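Local coordinates for protein fluvirucin B1 DH domain from module 1 (Actinomadura vulgaris, PDB 6OBV) that probably dehydrates a beta-hydroxyacyl polyketide intermediate to the alpha,beta-unsaturated form as the module 1 dehydratase of fluvirucin B1 biosynthesis, at residues N204-A217 with G261-D273. Sequence-based numbering, arbitrary orientation.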
# COMPACT_ATOMS: atom_id res chain seq x y z
N ASN A 204 37.93 -4.72 27.64
CA ASN A 204 36.77 -3.86 27.37
C ASN A 204 35.68 -4.56 26.54
O ASN A 204 34.86 -3.87 25.92
CB ASN A 204 37.22 -2.56 26.69
CG ASN A 204 37.95 -2.81 25.37
OD1 ASN A 204 37.85 -3.88 24.76
ND2 ASN A 204 38.70 -1.80 24.93
N GLU A 205 35.64 -5.89 26.54
CA GLU A 205 34.62 -6.67 25.84
C GLU A 205 33.67 -7.32 26.85
O GLU A 205 34.07 -7.69 27.95
CB GLU A 205 35.24 -7.77 24.98
CG GLU A 205 36.34 -7.27 24.05
CD GLU A 205 37.11 -8.39 23.38
OE1 GLU A 205 37.14 -9.52 23.91
OE2 GLU A 205 37.69 -8.14 22.31
N VAL A 206 32.42 -7.49 26.43
CA VAL A 206 31.39 -8.14 27.22
C VAL A 206 30.83 -9.32 26.44
O VAL A 206 30.63 -9.25 25.23
CB VAL A 206 30.25 -7.18 27.60
CG1 VAL A 206 29.28 -7.84 28.58
CG2 VAL A 206 30.81 -5.92 28.19
N PHE A 207 30.53 -10.39 27.16
CA PHE A 207 29.85 -11.55 26.63
C PHE A 207 28.58 -11.75 27.44
O PHE A 207 28.57 -11.57 28.66
CB PHE A 207 30.74 -12.77 26.72
CG PHE A 207 32.04 -12.60 26.00
CD1 PHE A 207 32.13 -12.84 24.63
CD2 PHE A 207 33.18 -12.21 26.69
CE1 PHE A 207 33.33 -12.67 23.95
CE2 PHE A 207 34.39 -12.04 26.01
CZ PHE A 207 34.47 -12.28 24.64
N ALA A 208 27.49 -12.12 26.77
CA ALA A 208 26.20 -12.21 27.42
C ALA A 208 25.43 -13.40 26.87
O ALA A 208 25.64 -13.84 25.74
CB ALA A 208 25.36 -10.93 27.22
N GLU A 209 24.55 -13.93 27.71
CA GLU A 209 23.50 -14.82 27.25
C GLU A 209 22.17 -14.17 27.60
O GLU A 209 21.99 -13.68 28.71
CB GLU A 209 23.62 -16.20 27.89
CG GLU A 209 24.90 -16.90 27.56
CD GLU A 209 24.99 -18.29 28.17
OE1 GLU A 209 24.11 -18.66 28.98
OE2 GLU A 209 25.94 -19.03 27.82
N VAL A 210 21.26 -14.15 26.62
CA VAL A 210 20.00 -13.43 26.69
C VAL A 210 18.89 -14.36 26.21
O VAL A 210 19.05 -15.04 25.19
CB VAL A 210 20.05 -12.16 25.82
CG1 VAL A 210 18.81 -11.34 26.04
CG2 VAL A 210 21.29 -11.36 26.11
N GLU A 211 17.78 -14.41 26.95
CA GLU A 211 16.67 -15.32 26.64
C GLU A 211 15.34 -14.59 26.77
O GLU A 211 15.13 -13.83 27.72
CB GLU A 211 16.65 -16.54 27.57
CG GLU A 211 18.00 -17.22 27.85
CD GLU A 211 18.00 -18.06 29.12
OE1 GLU A 211 16.90 -18.37 29.64
OE2 GLU A 211 19.09 -18.41 29.61
N LEU A 212 14.42 -14.86 25.83
CA LEU A 212 13.08 -14.31 25.93
C LEU A 212 12.28 -15.01 27.03
O LEU A 212 12.49 -16.19 27.32
CB LEU A 212 12.33 -14.48 24.62
CG LEU A 212 12.86 -13.75 23.40
CD1 LEU A 212 12.05 -14.15 22.18
CD2 LEU A 212 12.76 -12.27 23.64
N ASP A 213 11.37 -14.27 27.66
CA ASP A 213 10.30 -14.87 28.45
C ASP A 213 9.50 -15.84 27.59
O ASP A 213 9.51 -15.78 26.36
CB ASP A 213 9.35 -13.80 28.98
CG ASP A 213 9.75 -13.27 30.33
OD1 ASP A 213 10.90 -13.52 30.79
OD2 ASP A 213 8.89 -12.60 30.94
N GLU A 214 8.75 -16.71 28.26
CA GLU A 214 7.99 -17.71 27.52
C GLU A 214 6.97 -17.06 26.59
O GLU A 214 6.77 -17.52 25.45
CB GLU A 214 7.33 -18.70 28.48
CG GLU A 214 8.27 -19.87 28.83
CD GLU A 214 7.74 -20.80 29.91
OE1 GLU A 214 7.90 -20.47 31.10
OE2 GLU A 214 7.18 -21.87 29.56
N ARG A 215 6.35 -15.94 27.01
CA ARG A 215 5.33 -15.31 26.17
C ARG A 215 5.91 -14.85 24.84
O ARG A 215 5.28 -15.03 23.78
CB ARG A 215 4.66 -14.14 26.89
CG ARG A 215 3.33 -13.70 26.24
CD ARG A 215 2.72 -12.48 26.95
NE ARG A 215 3.72 -11.41 27.02
CZ ARG A 215 3.58 -10.29 27.71
NH1 ARG A 215 2.48 -10.05 28.41
NH2 ARG A 215 4.56 -9.39 27.69
N GLU A 216 7.10 -14.26 24.86
CA GLU A 216 7.75 -13.79 23.64
C GLU A 216 8.44 -14.93 22.90
O GLU A 216 8.55 -14.89 21.66
CB GLU A 216 8.76 -12.69 23.97
CG GLU A 216 8.12 -11.33 24.26
CD GLU A 216 7.33 -11.33 25.55
OE1 GLU A 216 7.86 -11.86 26.54
OE2 GLU A 216 6.19 -10.80 25.56
N ALA A 217 8.93 -15.95 23.62
CA ALA A 217 9.52 -17.11 22.98
C ALA A 217 8.52 -17.82 22.07
O ALA A 217 8.91 -18.39 21.04
CB ALA A 217 10.05 -18.09 24.03
N GLY A 261 14.40 -15.93 13.74
CA GLY A 261 13.52 -16.52 14.74
C GLY A 261 14.17 -17.06 16.00
O GLY A 261 13.69 -18.05 16.55
N ALA A 262 15.26 -16.46 16.47
CA ALA A 262 15.92 -16.97 17.66
C ALA A 262 15.13 -16.61 18.92
O ALA A 262 14.45 -15.57 18.98
CB ALA A 262 17.34 -16.44 17.79
N GLN A 263 15.23 -17.49 19.91
CA GLN A 263 14.66 -17.30 21.25
C GLN A 263 15.72 -16.97 22.30
O GLN A 263 15.45 -16.19 23.21
CB GLN A 263 13.93 -18.57 21.69
CG GLN A 263 13.04 -19.20 20.65
CD GLN A 263 12.41 -20.48 21.15
OE1 GLN A 263 12.18 -20.64 22.35
NE2 GLN A 263 12.14 -21.41 20.24
N ARG A 264 16.89 -17.59 22.21
CA ARG A 264 17.99 -17.36 23.13
C ARG A 264 19.24 -17.15 22.29
O ARG A 264 19.38 -17.75 21.22
CB ARG A 264 18.18 -18.55 24.09
CG ARG A 264 16.88 -19.12 24.63
CD ARG A 264 17.10 -20.34 25.51
NE ARG A 264 17.99 -21.31 24.89
CZ ARG A 264 18.54 -22.34 25.54
NH1 ARG A 264 18.28 -22.51 26.83
NH2 ARG A 264 19.35 -23.19 24.91
N VAL A 265 20.12 -16.25 22.73
CA VAL A 265 21.31 -15.93 21.96
C VAL A 265 22.50 -15.73 22.88
O VAL A 265 22.36 -15.48 24.08
CB VAL A 265 21.14 -14.68 21.06
CG1 VAL A 265 20.06 -14.89 19.97
CG2 VAL A 265 20.89 -13.43 21.91
N ARG A 266 23.68 -15.82 22.29
CA ARG A 266 24.90 -15.31 22.89
C ARG A 266 25.26 -13.98 22.23
O ARG A 266 24.94 -13.74 21.07
CB ARG A 266 26.04 -16.30 22.72
CG ARG A 266 25.76 -17.70 23.25
CD ARG A 266 26.78 -18.64 22.64
NE ARG A 266 26.72 -19.97 23.20
CZ ARG A 266 27.59 -20.93 22.90
NH1 ARG A 266 28.58 -20.69 22.05
NH2 ARG A 266 27.48 -22.13 23.46
N VAL A 267 25.92 -13.11 23.00
CA VAL A 267 26.23 -11.76 22.55
C VAL A 267 27.70 -11.47 22.81
O VAL A 267 28.23 -11.82 23.87
CB VAL A 267 25.34 -10.72 23.26
CG1 VAL A 267 25.62 -9.32 22.71
CG2 VAL A 267 23.88 -11.08 23.07
N HIS A 268 28.36 -10.86 21.84
CA HIS A 268 29.75 -10.44 21.95
C HIS A 268 29.81 -8.96 21.59
O HIS A 268 29.72 -8.60 20.41
CB HIS A 268 30.63 -11.29 21.03
CG HIS A 268 32.09 -10.91 21.06
ND1 HIS A 268 32.68 -10.25 22.11
CD2 HIS A 268 33.07 -11.12 20.15
CE1 HIS A 268 33.95 -10.05 21.85
NE2 HIS A 268 34.22 -10.57 20.66
N ALA A 269 29.94 -8.08 22.59
CA ALA A 269 30.00 -6.64 22.35
C ALA A 269 31.38 -6.10 22.67
O ALA A 269 32.00 -6.50 23.66
CB ALA A 269 28.96 -5.88 23.16
N GLN A 270 31.85 -5.19 21.84
CA GLN A 270 33.11 -4.52 22.09
C GLN A 270 33.02 -3.13 21.49
O GLN A 270 32.23 -2.90 20.57
CB GLN A 270 34.29 -5.30 21.48
CG GLN A 270 34.03 -5.74 20.07
CD GLN A 270 34.88 -6.92 19.67
OE1 GLN A 270 36.03 -7.04 20.10
NE2 GLN A 270 34.33 -7.80 18.85
N PRO A 271 33.80 -2.18 21.98
CA PRO A 271 33.77 -0.85 21.36
C PRO A 271 34.42 -0.89 19.98
O PRO A 271 35.22 -1.78 19.66
CB PRO A 271 34.57 0.03 22.32
CG PRO A 271 35.22 -0.92 23.34
CD PRO A 271 34.96 -2.33 22.88
N THR A 272 34.01 0.05 19.15
CA THR A 272 34.80 0.45 18.00
C THR A 272 35.48 1.78 18.33
O THR A 272 35.23 2.38 19.38
CB THR A 272 33.93 0.58 16.74
OG1 THR A 272 33.17 1.79 16.82
CG2 THR A 272 32.98 -0.61 16.60
N ASP A 273 36.33 2.25 17.43
CA ASP A 273 37.04 3.51 17.62
C ASP A 273 36.14 4.73 17.40
O ASP A 273 36.65 5.86 17.41
CB ASP A 273 38.24 3.58 16.69
CG ASP A 273 38.96 2.26 16.58
OD1 ASP A 273 40.15 2.20 16.96
OD2 ASP A 273 38.34 1.28 16.13
O HOH W 1 25.16 -20.54 25.46
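Neighbouring antiparallel strands of the dehydratase fold, 205-211 and 264-271, meet here in a regular ladder whose two faces differ in character. Val206 with Ala269, Ala208 with Val267 and Val210 with Val265 form the hydrogen-bonded pairs, and each pair exchanges two backbone bonds, one in each direction, as between Val267 N and Ala208 O at 2.8 Å. Past the strand ends the ladder gains one more rung, Leu212 N to Gln263 O at 3.1 Å.

The side chains of these hydrogen-bonded pairs make the apolar face. Val210 CG2 rests 4.0 Å from Val267 CG2, and helix 227-232 packs on this side through Leu229, which touches Val210, Leu212 and Val265.

Aromatic and charged groups occupy the other face. Phe207 and His268 run side by side with ring planes 15° apart, yet they are slid so far that overlap is slight: Phe207 CE1 lies over one imidazole face, near its rim, 3.1 Å from His268 ND1. Phe207 keeps CG beside its backbone N (chi1 -57°) whereas His268 turns CG anti to its own (chi1 179°), and the two choices bring the rings alongside each other. Further along, a water bridges Glu209 and Arg266, donating to Glu209 OE2 at 2.9 Å and accepting from Arg266 NE at 2.8 Å. Arg198 on the adjoining strand forms salt bridges with both Glu209 and Glu211, while Glu211 lays its CG 3.9 Å from Arg264 CG.

A curved antiparallel sheet with a helix against its apolar face is the hallmark of the hotdog fold, which polyketide synthase dehydratases carry twice in one chain as a double hotdog.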